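Local coordinates for protein CRISPR-associated endonuclease Cas1 (Thermotoga maritima, PDB 4XTK) that probably cuts double-stranded DNA as a metal-dependent endonuclease of the CRISPR adaptive immune system, at residues L205-Q210 / S300-I305; V290-L295 / I305-H310. One frame throughout, in Å; residues are numbered along the deposited sequence.

Contact 1 (L205-Q210 / S300-I305); sequences LSLIYQ and SMRSLI
L207 and I305 mark the closest approach of the two backbones, their CA atoms 7.9 Å apart, where the C-terminal part of helix 188-208 meets the first turn of helix 301-316. This is helix-to-helix packing in the helical domain of Cas1, and a single leucine carries it on one side. With CG anti to its carbonyl carbon (chi1 -72°) and the branch extended beyond, L207 puts CD1 into the angle between R302 and I305, a branched, wholly apolar end suited to a buried seam. Its side chain meets that of I305 at about a right angle, CD1 lying 3.8 Å from I305 CG2; the beta-branched isoleucine offers this methyl close to its own backbone. On the other side CD1 rests 3.9 Å from R302 CG. Arginine lends the aliphatic base of its chain and its carbonyl oxygen, R302 O also lying 3.9 Å from L207 CD1. A bend at chi3 (-69°) carries the guanidinium away from the leucine, where NH2 makes a long, weak ion pair with E283. Further along the helix, K306 and L309 extend the surface under L207. At its start S300 suits the N-cap: OG accepts a hydrogen bond from S303 N, 3.3 Å long and bent to 144°.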
loop_
_atom_site.group_PDB
_atom_site.type_symbol
_atom_site.label_atom_id
_atom_site.label_comp_id
_atom_site.label_asym_id
_atom_site.label_seq_id
_atom_site.Cartn_x
_atom_site.Cartn_y
_atom_site.Cartn_z
ATOM N N LEU E 205 5.620 3.437 13.191
ATOM C CA LEU E 205 5.170 3.424 11.799
ATOM C C LEU E 205 5.718 2.240 11.002
ATOM O O LEU E 205 4.972 1.556 10.296
ATOM C CB LEU E 205 5.559 4.722 11.097
ATOM C CG LEU E 205 5.101 4.814 9.643
ATOM C CD1 LEU E 205 3.598 4.579 9.548
ATOM C CD2 LEU E 205 5.477 6.154 9.033
ATOM N N SER E 206 7.019 1.996 11.111
ATOM C CA SER E 206 7.622 0.915 10.350
ATOM C C SER E 206 7.098 -0.431 10.851
ATOM O O SER E 206 6.941 -1.371 10.072
ATOM C CB SER E 206 9.157 0.968 10.420
ATOM O OG SER E 206 9.635 0.680 11.720
ATOM N N LEU E 207 6.810 -0.515 12.146
ATOM C CA LEU E 207 6.288 -1.754 12.711
ATOM C C LEU E 207 4.843 -2.006 12.274
ATOM O O LEU E 207 4.437 -3.155 12.094
ATOM C CB LEU E 207 6.397 -1.738 14.240
ATOM C CG LEU E 207 7.830 -1.883 14.772
ATOM C CD1 LEU E 207 7.856 -1.909 16.291
ATOM C CD2 LEU E 207 8.540 -3.119 14.195
ATOM N N ILE E 208 4.074 -0.933 12.098
ATOM C CA ILE E 208 2.707 -1.057 11.611
ATOM C C ILE E 208 2.715 -1.613 10.182
ATOM O O ILE E 208 1.902 -2.467 9.828
ATOM C CB ILE E 208 1.957 0.294 11.657
ATOM C CG1 ILE E 208 1.705 0.726 13.109
ATOM C CG2 ILE E 208 0.621 0.196 10.921
ATOM C CD1 ILE E 208 1.081 2.126 13.241
ATOM N N TYR E 209 3.659 -1.147 9.370
ATOM C CA TYR E 209 3.812 -1.647 8.008
ATOM C C TYR E 209 4.149 -3.135 7.984
ATOM O O TYR E 209 4.046 -3.782 6.945
ATOM C CB TYR E 209 4.898 -0.871 7.262
ATOM C CG TYR E 209 4.455 0.452 6.665
ATOM C CD1 TYR E 209 3.270 0.555 5.950
ATOM C CD2 TYR E 209 5.243 1.598 6.804
ATOM C CE1 TYR E 209 2.876 1.753 5.398
ATOM C CE2 TYR E 209 4.858 2.805 6.254
ATOM C CZ TYR E 209 3.675 2.880 5.553
ATOM O OH TYR E 209 3.291 4.083 5.005
ATOM N N GLN E 210 4.567 -3.676 9.122
ATOM C CA GLN E 210 4.851 -5.102 9.215
ATOM C C GLN E 210 3.624 -5.852 9.713
ATOM O O GLN E 210 3.694 -7.044 9.985
ATOM C CB GLN E 210 6.051 -5.371 10.128
ATOM C CG GLN E 210 7.313 -4.623 9.713
ATOM C CD GLN E 210 8.494 -4.887 10.628
ATOM O OE1 GLN E 210 8.422 -5.711 11.541
ATOM N NE2 GLN E 210 9.582 -4.161 10.406
ATOM N N SER E 300 11.759 -7.260 24.636
ATOM C CA SER E 300 12.332 -5.997 24.197
ATOM C C SER E 300 11.214 -4.984 24.019
ATOM O O SER E 300 10.050 -5.357 23.873
ATOM C CB SER E 300 13.106 -6.171 22.890
ATOM O OG SER E 300 12.240 -6.569 21.839
ATOM N N MET E 301 11.567 -3.706 24.035
ATOM C CA MET E 301 10.581 -2.660 23.840
ATOM C C MET E 301 9.960 -2.752 22.449
ATOM O O MET E 301 8.785 -2.438 22.264
ATOM C CB MET E 301 11.207 -1.281 24.047
ATOM C CG MET E 301 10.199 -0.211 24.421
ATOM S SD MET E 301 9.386 -0.588 25.984
ATOM C CE MET E 301 10.794 -0.716 27.075
ATOM N N ARG E 302 10.750 -3.192 21.474
ATOM C CA ARG E 302 10.250 -3.348 20.113
ATOM C C ARG E 302 9.181 -4.427 20.071
ATOM O O ARG E 302 8.238 -4.347 19.291
ATOM C CB ARG E 302 11.383 -3.689 19.144
ATOM C CG ARG E 302 10.929 -3.828 17.700
ATOM C CD ARG E 302 12.077 -4.174 16.762
ATOM N NE ARG E 302 13.029 -3.075 16.614
ATOM C CZ ARG E 302 14.194 -2.999 17.248
ATOM N NH1 ARG E 302 14.561 -3.964 18.084
ATOM N NH2 ARG E 302 14.994 -1.960 17.046
ATOM N N SER E 303 9.330 -5.441 20.916
ATOM C CA SER E 303 8.330 -6.492 20.990
ATOM C C SER E 303 7.072 -5.978 21.671
ATOM O O SER E 303 5.966 -6.334 21.273
ATOM C CB SER E 303 8.877 -7.715 21.720
ATOM O OG SER E 303 9.763 -8.435 20.881
ATOM N N LEU E 304 7.242 -5.134 22.686
ATOM C CA LEU E 304 6.105 -4.540 23.381
ATOM C C LEU E 304 5.236 -3.728 22.427
ATOM O O LEU E 304 4.003 -3.782 22.499
ATOM C CB LEU E 304 6.568 -3.656 24.541
ATOM C CG LEU E 304 6.811 -4.339 25.890
ATOM C CD1 LEU E 304 7.016 -3.297 26.974
ATOM C CD2 LEU E 304 5.666 -5.271 26.254
ATOM N N ILE E 305 5.880 -2.976 21.541
ATOM C CA ILE E 305 5.158 -2.192 20.546
ATOM C C ILE E 305 4.464 -3.149 19.581
ATOM O O ILE E 305 3.289 -2.981 19.259
ATOM C CB ILE E 305 6.095 -1.237 19.779
ATOM C CG1 ILE E 305 6.796 -0.289 20.754
ATOM C CG2 ILE E 305 5.323 -0.436 18.741
ATOM C CD1 ILE E 305 7.873 0.558 20.113
#

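Contact 2 (V290-L295 / I305-H310); sequences VFHKKL and IKMELH
M307 reaches from helix 301-316 toward H292 and L295, spanning a long distance: even the nearest backbone positions, L295 CA and M307 CA, are 11.2 Å apart. CB leaves the helix toward the other segment, and CG, anti to the carbonyl carbon, carries the chain onward. Fully extended at chi2 (-180°), it brings the sulfur forward, with M307 SD 4.4 Å from L295 CD1. A bend at chi3 (43°) then turns the terminal methyl, and M307 CE ends 3.6 Å from that same L295 CD1. The same methyl approaches the H292 ring obliquely, CE being 4.3 Å from CD2. Length and flexibility make methionine apt here, since it can span that distance and set its tip against two unlike partners. L295 comes from the other direction, its side chain sliding past that of M307, and its CD1 also lies in the plane of the imidazole at the ring edge. The contact is small and made by van der Waals contact, at the protein surface, with L295 exposed and touching a crystal neighbour. It joins a beta-hairpin, built from antiparallel strands 289-292 and 297-300, to the helix that follows directly: a local hairpin-on-helix packing.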
loop_
_atom_site.group_PDB
_atom_site.type_symbol
_atom_site.label_atom_id
_atom_site.label_comp_id
_atom_site.label_asym_id
_atom_site.label_seq_id
_atom_site.Cartn_x
_atom_site.Cartn_y
_atom_site.Cartn_z
ATOM N N VAL E 290 12.430 -5.435 29.331
ATOM C CA VAL E 290 11.755 -5.169 30.595
ATOM C C VAL E 290 10.851 -6.344 30.956
ATOM O O VAL E 290 10.455 -7.119 30.082
ATOM C CB VAL E 290 10.923 -3.873 30.538
ATOM C CG1 VAL E 290 9.649 -4.087 29.718
ATOM C CG2 VAL E 290 10.606 -3.378 31.951
ATOM N N PHE E 291 10.540 -6.482 32.244
ATOM C CA PHE E 291 9.680 -7.565 32.719
ATOM C C PHE E 291 8.217 -7.288 32.439
ATOM O O PHE E 291 7.678 -6.254 32.834
ATOM C CB PHE E 291 9.865 -7.806 34.218
ATOM C CG PHE E 291 9.293 -9.116 34.697
ATOM C CD1 PHE E 291 9.917 -10.315 34.383
ATOM C CD2 PHE E 291 8.140 -9.149 35.465
ATOM C CE1 PHE E 291 9.401 -11.525 34.820
ATOM C CE2 PHE E 291 7.619 -10.356 35.908
ATOM C CZ PHE E 291 8.251 -11.546 35.585
ATOM N N HIS E 292 7.580 -8.230 31.756
ATOM C CA HIS E 292 6.150 -8.163 31.523
ATOM C C HIS E 292 5.484 -9.281 32.318
ATOM O O HIS E 292 5.658 -10.470 32.022
ATOM C CB HIS E 292 5.837 -8.274 30.033
ATOM C CG HIS E 292 4.646 -7.475 29.610
ATOM N ND1 HIS E 292 4.534 -6.123 29.853
ATOM C CD2 HIS E 292 3.511 -7.836 28.965
ATOM C CE1 HIS E 292 3.384 -5.684 29.374
ATOM N NE2 HIS E 292 2.744 -6.706 28.830
ATOM N N LYS E 293 4.734 -8.886 33.341
ATOM C CA LYS E 293 4.154 -9.827 34.288
ATOM C C LYS E 293 3.062 -10.688 33.658
ATOM O O LYS E 293 2.856 -11.830 34.071
ATOM C CB LYS E 293 3.593 -9.079 35.499
ATOM N N LYS E 294 2.367 -10.144 32.664
ATOM C CA LYS E 294 1.278 -10.873 32.019
ATOM C C LYS E 294 1.802 -12.113 31.303
ATOM O O LYS E 294 1.151 -13.158 31.303
ATOM C CB LYS E 294 0.525 -9.973 31.038
ATOM N N LEU E 295 2.968 -11.993 30.676
ATOM C CA LEU E 295 3.620 -13.157 30.084
ATOM C C LEU E 295 4.624 -13.800 31.040
ATOM O O LEU E 295 5.110 -14.903 30.778
ATOM C CB LEU E 295 4.318 -12.783 28.778
ATOM C CG LEU E 295 3.399 -12.531 27.583
ATOM C CD1 LEU E 295 2.988 -11.064 27.517
ATOM C CD2 LEU E 295 4.072 -12.980 26.295
ATOM N N ILE E 305 5.880 -2.976 21.541
ATOM C CA ILE E 305 5.158 -2.192 20.546
ATOM C C ILE E 305 4.464 -3.149 19.581
ATOM O O ILE E 305 3.289 -2.981 19.259
ATOM C CB ILE E 305 6.095 -1.237 19.779
ATOM C CG1 ILE E 305 6.796 -0.289 20.754
ATOM C CG2 ILE E 305 5.323 -0.436 18.741
ATOM C CD1 ILE E 305 7.873 0.558 20.113
ATOM N N LYS E 306 5.201 -4.166 19.146
ATOM C CA LYS E 306 4.658 -5.201 18.282
ATOM C C LYS E 306 3.408 -5.819 18.903
ATOM O O LYS E 306 2.397 -6.010 18.226
ATOM C CB LYS E 306 5.704 -6.293 18.024
ATOM C CG LYS E 306 6.737 -5.971 16.951
ATOM C CD LYS E 306 7.780 -7.082 16.876
ATOM C CE LYS E 306 9.029 -6.667 16.107
ATOM N NZ LYS E 306 9.472 -7.719 15.145
ATOM N N MET E 307 3.491 -6.122 20.196
ATOM C CA MET E 307 2.409 -6.792 20.907
ATOM C C MET E 307 1.164 -5.918 20.992
ATOM O O MET E 307 0.041 -6.408 20.854
ATOM C CB MET E 307 2.857 -7.192 22.309
ATOM C CG MET E 307 3.829 -8.360 22.346
ATOM S SD MET E 307 4.307 -8.791 24.030
ATOM C CE MET E 307 2.709 -8.701 24.841
ATOM N N GLU E 308 1.372 -4.626 21.216
ATOM C CA GLU E 308 0.269 -3.680 21.319
ATOM C C GLU E 308 -0.461 -3.560 19.984
ATOM O O GLU E 308 -1.688 -3.443 19.938
ATOM C CB GLU E 308 0.776 -2.310 21.776
ATOM C CG GLU E 308 -0.324 -1.362 22.207
ATOM C CD GLU E 308 -1.102 -1.879 23.404
ATOM O OE1 GLU E 308 -0.514 -2.609 24.233
ATOM O OE2 GLU E 308 -2.301 -1.543 23.521
ATOM N N LEU E 309 0.307 -3.601 18.902
ATOM C CA LEU E 309 -0.259 -3.584 17.564
ATOM C C LEU E 309 -1.093 -4.834 17.311
ATOM O O LEU E 309 -2.172 -4.763 16.717
ATOM C CB LEU E 309 0.849 -3.475 16.527
ATOM C CG LEU E 309 1.616 -2.160 16.560
ATOM C CD1 LEU E 309 2.753 -2.218 15.557
ATOM C CD2 LEU E 309 0.676 -0.981 16.288
ATOM N N HIS E 310 -0.594 -5.975 17.771
ATOM C CA HIS E 310 -1.317 -7.222 17.597
ATOM C C HIS E 310 -2.592 -7.223 18.436
ATOM O O HIS E 310 -3.588 -7.842 18.065
ATOM C CB HIS E 310 -0.442 -8.421 17.962
ATOM C CG HIS E 310 -1.066 -9.741 17.630
ATOM N ND1 HIS E 310 -1.428 -10.089 16.347
ATOM C CD2 HIS E 310 -1.407 -10.788 18.415
ATOM C CE1 HIS E 310 -1.957 -11.300 16.355
ATOM N NE2 HIS E 310 -1.957 -11.748 17.597
#

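In the fold
Helix 301-316 serves both contacts, and I305 is shared, ending segment 300-305 and starting segment 305-310; the contact centres lie 11 Å apart. Contact 1 is buried near the centre of the chain, whereas contact 2 lies further out at the surface. L304 ties them together, with L304 CD1 3.9 Å from V290 CG1 in the hairpin, while L309 packs back onto helix 188-208, its CD2 3.8 Å from I208 CG1. I305 and L304 also touch F238 of helix 230-252, which carries E236, a probable manganese ligand. The side chains of I305 and E236 are about 11 Å apart, so contact 1 lies near the presumed metal site but supplies none of its annotated ligands.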